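Local coordinates for adhesion G-protein coupled receptor G6 (Danio rerio, PDB 6V55), which probably acts as a calcium-binding cell-adhesion receptor in myelination, linking a large extracellular region to G-protein signalling, at residues P655-N660 with K708-P713; G749-S754 with V762-H767; A649-P654 with V714-A719. All coordinates share one frame; numbering follows the deposited sequence.

How the interactions relate
All three contacts lie at one end of the elongated chain, in the region recognised as a GAIN domain. Interaction 3 pairs strands 649-653 and 714-719 in the middle of a six-stranded antiparallel sheet. Interaction 1 joins the loops at the P654 and V714 ends of that pair, its centre about 15 Å from that of interaction 3. Its loops follow the first strand and precede the second; interaction 2 comes after both contacts. It is the hairpin of strands 750-752 and 760-765, its centre about 9 Å from interaction 3 and 13 Å from interaction 1. Strand 760-765 runs beside strand 714-719, so the GPS motif is built into the same sheet.

Interaction 1 (P655-N660 with K708-P713); sequences PTLLQN and KNLQDP. With NAG (2-acetamido-2-deoxy-beta-D-glucopyranose), chain D.
T656 meets D712 where two loops of the GAIN domain come together, beyond the ends of strands 649-653 and 714-719. The threonine hydroxyl is placed between its own backbone N and carbonyl carbon (chi1 58°). From there OG1 donates a hydrogen bond to D712 OD1. The modelled separation of T656 OG1 and D712 OD1 is 2.4 Å, too short for its exact value to be trusted. The two side chains cross at about a right angle. A water adds a second link between these residues. It donates to T656 O at 2.6 Å. It also accepts from D712 N at 3.2 Å. The water thus ties backbone to backbone beside the side-chain bond.

L657 is buried and supplies the apolar part of the contact. Its CD1 lies 3.8 Å from L710 CD2. The same methyl of L710 also packs against L657 O. I707 touches L657 as well, and the backbone of L710 is hydrogen-bonded to N766 of the GPS region.

Q659 reaches across with an extended chain. Its NE2 donates to Q711 OE1 at 3.1 Å, and the bond is nearly straight (165° at the hydrogen). Q711 OE1 lies in the amide plane of Q659. The donor, however, stands above the carbonyl plane of Q711, and the two amides are turned 44° against each other. Q659 NE2 also donates to N660 OD1 at 3.2 Å. Two acceptors therefore grip one amide nitrogen, which fixes the turn of the Q659 amide.

N660 carries the glycan of this corner. The sugar leans toward the other loop, and its acetyl methyl C8 comes 3.8 Å from N709 O. The glycosidic link itself runs from N660 ND2 to NAG C1, 1.4 Å.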
loop_
_atom_site.group_PDB
_atom_site.type_symbol
_atom_site.label_atom_id
_atom_site.label_comp_id
_atom_site.label_asym_id
_atom_site.label_seq_id
_atom_site.Cartn_x
_atom_site.Cartn_y
_atom_site.Cartn_z
ATOM N N PRO A 655 23.800 42.505 39.129
ATOM C CA PRO A 655 22.786 43.515 39.486
ATOM C C PRO A 655 23.042 44.884 38.884
ATOM O O PRO A 655 22.088 45.666 38.747
ATOM C CB PRO A 655 22.863 43.567 41.018
ATOM C CG PRO A 655 23.488 42.269 41.414
ATOM C CD PRO A 655 24.459 41.958 40.330
ATOM N N THR A 656 24.288 45.177 38.503
ATOM C CA THR A 656 24.706 46.423 37.860
ATOM C C THR A 656 24.655 46.353 36.339
ATOM O O THR A 656 25.474 47.006 35.678
ATOM C CB THR A 656 26.119 46.768 38.319
ATOM O OG1 THR A 656 26.997 45.680 37.990
ATOM C CG2 THR A 656 26.151 46.999 39.810
ATOM N N LEU A 657 23.734 45.565 35.759
ATOM C CA LEU A 657 23.709 45.370 34.309
ATOM C C LEU A 657 23.203 46.616 33.592
ATOM O O LEU A 657 23.747 46.999 32.548
ATOM C CB LEU A 657 22.842 44.154 33.946
ATOM C CG LEU A 657 22.556 43.909 32.454
ATOM C CD1 LEU A 657 23.743 43.269 31.761
ATOM C CD2 LEU A 657 21.324 43.085 32.239
ATOM N N LEU A 658 22.207 47.290 34.166
ATOM C CA LEU A 658 21.621 48.472 33.556
ATOM C C LEU A 658 22.172 49.771 34.131
ATOM O O LEU A 658 21.552 50.825 33.956
ATOM C CB LEU A 658 20.108 48.433 33.718
ATOM C CG LEU A 658 19.472 47.053 33.549
ATOM C CD1 LEU A 658 18.034 47.062 34.075
ATOM C CD2 LEU A 658 19.528 46.624 32.091
ATOM N N GLN A 659 23.322 49.717 34.805
ATOM C CA GLN A 659 23.815 50.852 35.584
ATOM C C GLN A 659 24.353 51.972 34.691
ATOM O O GLN A 659 24.047 53.151 34.910
ATOM C CB GLN A 659 24.886 50.358 36.565
ATOM C CG GLN A 659 25.960 51.365 36.975
ATOM C CD GLN A 659 27.101 50.715 37.759
ATOM O OE1 GLN A 659 26.885 50.180 38.848
ATOM N NE2 GLN A 659 28.320 50.777 37.219
ATOM N N ASN A 660 25.129 51.624 33.659
ATOM C CA ASN A 660 25.699 52.621 32.760
ATOM C C ASN A 660 24.846 52.849 31.522
ATOM O O ASN A 660 25.383 53.224 30.467
ATOM C CB ASN A 660 27.124 52.232 32.353
ATOM C CG ASN A 660 28.064 52.124 33.537
ATOM O OD1 ASN A 660 28.257 51.042 34.080
ATOM N ND2 ASN A 660 28.655 53.241 33.941
ATOM N N LYS A 708 27.169 47.055 26.509
ATOM C CA LYS A 708 28.603 46.885 26.339
ATOM C C LYS A 708 29.345 47.473 27.526
ATOM O O LYS A 708 28.793 48.307 28.262
ATOM C CB LYS A 708 29.105 47.545 25.055
ATOM C CG LYS A 708 28.618 46.848 23.813
ATOM C CD LYS A 708 29.253 47.388 22.542
ATOM C CE LYS A 708 28.616 46.722 21.320
ATOM N NZ LYS A 708 29.045 47.325 20.018
ATOM N N ASN A 709 30.601 46.998 27.696
ATOM C CA ASN A 709 31.594 47.553 28.631
ATOM C C ASN A 709 31.086 47.605 30.070
ATOM O O ASN A 709 31.106 48.657 30.710
ATOM C CB ASN A 709 32.078 48.942 28.182
ATOM C CG ASN A 709 33.075 48.880 26.997
ATOM O OD1 ASN A 709 34.117 48.208 27.063
ATOM N ND2 ASN A 709 32.762 49.600 25.925
ATOM N N LEU A 710 30.585 46.469 30.550
ATOM C CA LEU A 710 30.038 46.407 31.901
ATOM C C LEU A 710 31.158 46.486 32.944
ATOM O O LEU A 710 32.315 46.137 32.685
ATOM C CB LEU A 710 29.222 45.122 32.094
ATOM C CG LEU A 710 27.948 44.908 31.273
ATOM C CD1 LEU A 710 27.724 43.427 31.019
ATOM C CD2 LEU A 710 26.751 45.513 32.001
ATOM N N GLN A 711 30.809 46.974 34.135
ATOM C CA GLN A 711 31.793 47.037 35.211
ATOM C C GLN A 711 31.867 45.718 35.977
ATOM O O GLN A 711 32.943 45.340 36.462
ATOM C CB GLN A 711 31.460 48.206 36.145
ATOM C CG GLN A 711 32.436 48.463 37.302
ATOM C CD GLN A 711 31.713 48.937 38.552
ATOM O OE1 GLN A 711 31.033 49.964 38.531
ATOM N NE2 GLN A 711 31.813 48.158 39.632
ATOM N N ASP A 712 30.739 45.002 36.086
ATOM C CA ASP A 712 30.679 43.643 36.617
ATOM C C ASP A 712 30.203 42.701 35.528
ATOM O O ASP A 712 29.168 42.967 34.901
ATOM C CB ASP A 712 29.739 43.540 37.817
ATOM C CG ASP A 712 30.007 44.590 38.847
ATOM O OD1 ASP A 712 29.025 45.233 39.279
ATOM O OD2 ASP A 712 31.193 44.783 39.212
ATOM N N PRO A 713 30.892 41.590 35.298
ATOM C CA PRO A 713 30.633 40.787 34.102
ATOM C C PRO A 713 29.377 39.929 34.214
ATOM O O PRO A 713 28.797 39.749 35.282
ATOM C CB PRO A 713 31.880 39.909 34.004
ATOM C CG PRO A 713 32.320 39.746 35.434
ATOM C CD PRO A 713 31.996 41.044 36.110
HETATM C C1 NAG D . 29.578 53.205 35.052
HETATM C C2 NAG D . 30.982 53.706 34.659
HETATM C C3 NAG D . 31.923 53.709 35.883
HETATM C C4 NAG D . 31.307 54.452 37.064
HETATM C C5 NAG D . 29.942 53.864 37.404
HETATM C C6 NAG D . 29.249 54.589 38.542
HETATM C C7 NAG D . 31.386 53.186 32.282
HETATM C C8 NAG D . 32.045 52.249 31.315
HETATM N N2 NAG D . 31.542 52.898 33.583
HETATM O O3 NAG D . 33.155 54.335 35.540
HETATM O O4 NAG D . 32.160 54.391 38.204
HETATM O O5 NAG D . 29.092 53.952 36.246
HETATM O O6 NAG D . 28.183 55.431 38.121
HETATM O O7 NAG D . 30.723 54.146 31.903
HETATM O O HOH W 1 27.927 46.256 35.304
#

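Interaction 2 (G749-S754 with V762-H767); sequences GCKVGS and VCLCNH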
loop_
_atom_site.group_PDB
_atom_site.type_symbol
_atom_site.label_atom_id
_atom_site.label_comp_id
_atom_site.label_asym_id
_atom_site.label_seq_id
_atom_site.Cartn_x
_atom_site.Cartn_y
_atom_site.Cartn_z
ATOM N N GLY A 749 36.495 40.696 25.092
ATOM C CA GLY A 749 35.617 40.956 26.199
ATOM C C GLY A 749 35.383 39.780 27.101
ATOM O O GLY A 749 34.806 39.963 28.174
ATOM N N CYS A 750 35.835 38.586 26.723
ATOM C CA CYS A 750 35.496 37.356 27.433
ATOM C C CYS A 750 36.758 36.683 27.960
ATOM O O CYS A 750 37.649 36.327 27.175
ATOM C CB CYS A 750 34.718 36.415 26.510
ATOM S SG CYS A 750 33.109 37.073 26.150
ATOM N N LYS A 751 36.819 36.495 29.284
ATOM C CA LYS A 751 37.878 35.744 29.951
ATOM C C LYS A 751 37.288 34.586 30.761
ATOM O O LYS A 751 36.088 34.550 31.052
ATOM C CB LYS A 751 38.724 36.662 30.854
ATOM C CG LYS A 751 38.040 37.148 32.142
ATOM C CD LYS A 751 39.057 37.799 33.101
ATOM C CE LYS A 751 38.544 37.920 34.546
ATOM N NZ LYS A 751 39.630 38.328 35.509
ATOM N N VAL A 752 38.156 33.634 31.133
ATOM C CA VAL A 752 37.761 32.406 31.828
ATOM C C VAL A 752 37.768 32.631 33.339
ATOM O O VAL A 752 38.786 33.026 33.913
ATOM C CB VAL A 752 38.700 31.248 31.448
ATOM C CG1 VAL A 752 38.433 30.015 32.293
ATOM C CG2 VAL A 752 38.565 30.920 29.961
ATOM N N GLY A 753 36.629 32.377 33.990
ATOM C CA GLY A 753 36.557 32.431 35.437
ATOM C C GLY A 753 37.176 31.214 36.108
ATOM O O GLY A 753 37.476 30.193 35.487
ATOM N N SER A 754 37.351 31.320 37.427
ATOM C CA SER A 754 38.178 30.355 38.144
ATOM C C SER A 754 37.462 29.037 38.448
ATOM O O SER A 754 38.109 28.088 38.913
ATOM C CB SER A 754 38.700 30.993 39.441
ATOM O OG SER A 754 39.967 30.467 39.817
ATOM N N VAL A 762 33.385 28.342 32.840
ATOM C CA VAL A 762 32.736 29.571 33.278
ATOM C C VAL A 762 33.410 30.748 32.581
ATOM O O VAL A 762 34.639 30.874 32.609
ATOM C CB VAL A 762 32.800 29.709 34.809
ATOM C CG1 VAL A 762 32.340 31.091 35.269
ATOM C CG2 VAL A 762 31.954 28.628 35.464
ATOM N N CYS A 763 32.609 31.590 31.932
ATOM C CA CYS A 763 33.074 32.823 31.308
ATOM C C CYS A 763 32.542 34.042 32.038
ATOM O O CYS A 763 31.358 34.108 32.400
ATOM C CB CYS A 763 32.620 32.935 29.859
ATOM S SG CYS A 763 33.064 31.535 28.937
ATOM N N LEU A 764 33.413 35.019 32.188
ATOM C CA LEU A 764 33.046 36.363 32.596
ATOM C C LEU A 764 33.220 37.225 31.350
ATOM O O LEU A 764 34.349 37.459 30.909
ATOM C CB LEU A 764 33.917 36.821 33.761
ATOM C CG LEU A 764 34.112 35.764 34.865
ATOM C CD1 LEU A 764 35.152 36.202 35.887
ATOM C CD2 LEU A 764 32.791 35.392 35.550
ATOM N N CYS A 765 32.099 37.630 30.746
ATOM C CA CYS A 765 32.091 38.538 29.602
ATOM C C CYS A 765 31.565 39.897 30.053
ATOM O O CYS A 765 30.673 39.970 30.898
ATOM C CB CYS A 765 31.243 37.987 28.446
ATOM S SG CYS A 765 31.936 36.472 27.733
ATOM N N ASN A 766 32.123 40.972 29.495
ATOM C CA ASN A 766 31.772 42.325 29.909
ATOM C C ASN A 766 30.679 42.938 29.047
ATOM O O ASN A 766 30.447 44.145 29.137
ATOM C CB ASN A 766 33.023 43.227 29.919
ATOM C CG ASN A 766 33.534 43.582 28.513
ATOM O OD1 ASN A 766 33.330 42.845 27.545
ATOM N ND2 ASN A 766 34.243 44.707 28.416
ATOM N N HIS A 767 30.052 42.148 28.179
ATOM C CA HIS A 767 28.957 42.627 27.355
ATOM C C HIS A 767 27.882 41.552 27.233
ATOM O O HIS A 767 28.146 40.364 27.419
ATOM C CB HIS A 767 29.438 43.078 25.961
ATOM C CG HIS A 767 29.998 41.972 25.124
ATOM N ND1 HIS A 767 31.295 41.526 25.255
ATOM C CD2 HIS A 767 29.441 41.226 24.140
ATOM C CE1 HIS A 767 31.515 40.552 24.391
ATOM N NE2 HIS A 767 30.407 40.351 23.700
#
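C750-V752 and V762-C765 run antiparallel, with short axes 4.7 Å apart and strand directions 146° from each other. K751 and L764 form the hydrogen-bonded pair: K751 N donates to L764 O at 3.1 Å, and L764 N donates to K751 O at 2.9 Å. G753 N to V762 O and N766 N to G749 O extend the ladder at its two ends. The backbone of G749 has a positive phi (101°), at which a side chain would press on the preceding carbonyl.

This hairpin belongs to the GPS motif of the GAIN domain. Its disulfide joins C750 SG to C765 SG at 2.1 Å, across a non-hydrogen-bonded pair, with a wide chi3 of 123°. C763 lies on the same face and is bonded to C731 on strand 730-735. A bound peptide packs against C763, C765 and H767, consistent with the C-terminal product of GPS cleavage.

On the face of K751 and L764, the aliphatic part of the lysine crosses the leucine, K751 CE lying 4.0 Å from L764 CD1. That methyl also touches G753 CA. C750 SG lies oblique to the H767 ring, 5.1 Å from its centroid, while F733 meets that ring edge-to-face.

Interaction 3 (A649-P654 with V714-A719); sequences AVVTLP and VRIEIA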
loop_
_atom_site.group_PDB
_atom_site.type_symbol
_atom_site.label_atom_id
_atom_site.label_comp_id
_atom_site.label_asym_id
_atom_site.label_seq_id
_atom_site.Cartn_x
_atom_site.Cartn_y
_atom_site.Cartn_z
ATOM N N ALA A 649 23.664 24.949 30.469
ATOM C CA ALA A 649 24.078 26.337 30.306
ATOM C C ALA A 649 23.456 27.175 31.413
ATOM O O ALA A 649 22.250 27.068 31.670
ATOM C CB ALA A 649 23.683 26.871 28.935
ATOM N N VAL A 650 24.282 27.963 32.107
ATOM C CA VAL A 650 23.822 28.909 33.120
ATOM C C VAL A 650 24.283 30.296 32.705
ATOM O O VAL A 650 25.453 30.483 32.343
ATOM C CB VAL A 650 24.361 28.584 34.526
ATOM C CG1 VAL A 650 23.639 29.413 35.595
ATOM C CG2 VAL A 650 24.257 27.108 34.844
ATOM N N VAL A 651 23.368 31.266 32.754
ATOM C CA VAL A 651 23.672 32.665 32.477
ATOM C C VAL A 651 23.243 33.474 33.690
ATOM O O VAL A 651 22.061 33.477 34.053
ATOM C CB VAL A 651 22.966 33.165 31.209
ATOM C CG1 VAL A 651 23.165 34.669 31.042
ATOM C CG2 VAL A 651 23.465 32.414 29.981
ATOM N N THR A 652 24.191 34.155 34.318
ATOM C CA THR A 652 23.924 34.990 35.480
ATOM C C THR A 652 24.173 36.443 35.115
ATOM O O THR A 652 25.294 36.806 34.737
ATOM C CB THR A 652 24.799 34.587 36.661
ATOM O OG1 THR A 652 24.410 33.280 37.104
ATOM C CG2 THR A 652 24.630 35.585 37.797
ATOM N N LEU A 653 23.137 37.255 35.217
ATOM C CA LEU A 653 23.261 38.675 34.930
ATOM C C LEU A 653 23.526 39.429 36.230
ATOM O O LEU A 653 22.782 39.242 37.201
ATOM C CB LEU A 653 21.995 39.203 34.263
ATOM C CG LEU A 653 21.404 38.319 33.148
ATOM C CD1 LEU A 653 20.021 38.781 32.710
ATOM C CD2 LEU A 653 22.339 38.260 31.957
ATOM N N PRO A 654 24.562 40.277 36.280
ATOM C CA PRO A 654 24.911 41.005 37.521
ATOM C C PRO A 654 23.856 42.043 37.872
ATOM O O PRO A 654 23.041 42.417 37.013
ATOM C CB PRO A 654 26.243 41.671 37.150
ATOM C CG PRO A 654 26.152 41.875 35.704
ATOM C CD PRO A 654 25.467 40.645 35.177
ATOM N N VAL A 714 28.950 39.433 33.053
ATOM C CA VAL A 714 27.960 38.370 32.962
ATOM C C VAL A 714 28.664 37.045 33.193
ATOM O O VAL A 714 29.658 36.739 32.524
ATOM C CB VAL A 714 27.278 38.386 31.586
ATOM C CG1 VAL A 714 26.076 37.483 31.578
ATOM C CG2 VAL A 714 26.860 39.785 31.237
ATOM N N ARG A 715 28.157 36.249 34.125
ATOM C CA ARG A 715 28.694 34.910 34.336
ATOM C C ARG A 715 27.983 33.963 33.376
ATOM O O ARG A 715 26.793 33.678 33.541
ATOM C CB ARG A 715 28.520 34.479 35.792
ATOM C CG ARG A 715 29.429 33.338 36.243
ATOM C CD ARG A 715 28.865 32.723 37.504
ATOM N NE ARG A 715 29.626 31.581 38.001
ATOM C CZ ARG A 715 29.288 30.304 37.805
ATOM N NH1 ARG A 715 28.195 29.987 37.111
ATOM N NH2 ARG A 715 30.046 29.339 38.319
ATOM N N ILE A 716 28.698 33.497 32.355
ATOM C CA ILE A 716 28.179 32.520 31.402
ATOM C C ILE A 716 28.891 31.204 31.660
ATOM O O ILE A 716 30.110 31.106 31.474
ATOM C CB ILE A 716 28.401 32.964 29.947
ATOM C CG1 ILE A 716 27.907 34.400 29.712
ATOM C CG2 ILE A 716 27.844 31.926 28.954
ATOM C CD1 ILE A 716 26.481 34.516 29.324
ATOM N N GLU A 717 28.144 30.194 32.084
ATOM C CA GLU A 717 28.695 28.863 32.315
ATOM C C GLU A 717 28.069 27.928 31.301
ATOM O O GLU A 717 26.843 27.834 31.236
ATOM C CB GLU A 717 28.412 28.377 33.744
ATOM C CG GLU A 717 28.572 26.860 33.959
ATOM C CD GLU A 717 28.081 26.393 35.330
ATOM O OE1 GLU A 717 28.245 27.155 36.318
ATOM O OE2 GLU A 717 27.530 25.264 35.413
ATOM N N ILE A 718 28.890 27.276 30.478
ATOM C CA ILE A 718 28.382 26.295 29.520
ATOM C C ILE A 718 29.064 24.959 29.773
ATOM O O ILE A 718 30.278 24.902 30.002
ATOM C CB ILE A 718 28.566 26.714 28.040
ATOM C CG1 ILE A 718 28.450 28.221 27.842
ATOM C CG2 ILE A 718 27.494 26.066 27.197
ATOM C CD1 ILE A 718 28.846 28.679 26.489
ATOM N N ALA A 719 28.274 23.888 29.735
ATOM C CA ALA A 719 28.795 22.532 29.824
ATOM C C ALA A 719 29.493 22.150 28.529
ATOM O O ALA A 719 29.056 22.529 27.440
ATOM C CB ALA A 719 27.666 21.547 30.104
#
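I716 reaches V651 by two turns of its chain: chi1 of -50° sets CG1 beside the backbone N, and chi2 of -88° swings CD1 toward the other strand. CD1 then rests against both branches of the valine, 3.7 Å from V651 CG2. A chi1 of 163° turns E717 CG away from the backbone N, and the extended chain lays the carboxylate alongside V650. E717 OE2 is 3.8 Å from V650 CG2. V714 CG1 packs against the partner backbone at T652 O (3.3 Å) and also touches L653 CD2.

The backbones form an antiparallel ladder. V650 and E717 exchange two hydrogen bonds, each 2.7 Å between N and O. T652 and R715 also exchange two. T652 N to R715 O is 2.8 Å, while the return bond from R715 N to T652 O is longer and less straight. V651 and I716 form a non-hydrogen-bonded pair between them.

R715 and E717 project from the same face of their strand and form a salt bridge, R715 NH1 to E717 OE1 at 2.9 Å. The guanidinium comes from the anti side of the carboxylate. R760 is a second cationic partner of OE1. With an alanine at E717, the guanidinium groups of R715 and R760 would probably lose the buried carboxylate they share, and one side of V650 would be uncovered.

Strand 623-628 flanks 649-653 on its far edge, and strand 760-765 flanks 714-719. Over the face of A649, V651, I716 and I718 lies V698 of strand 697-701, while a bound peptide packs on I716 and I718.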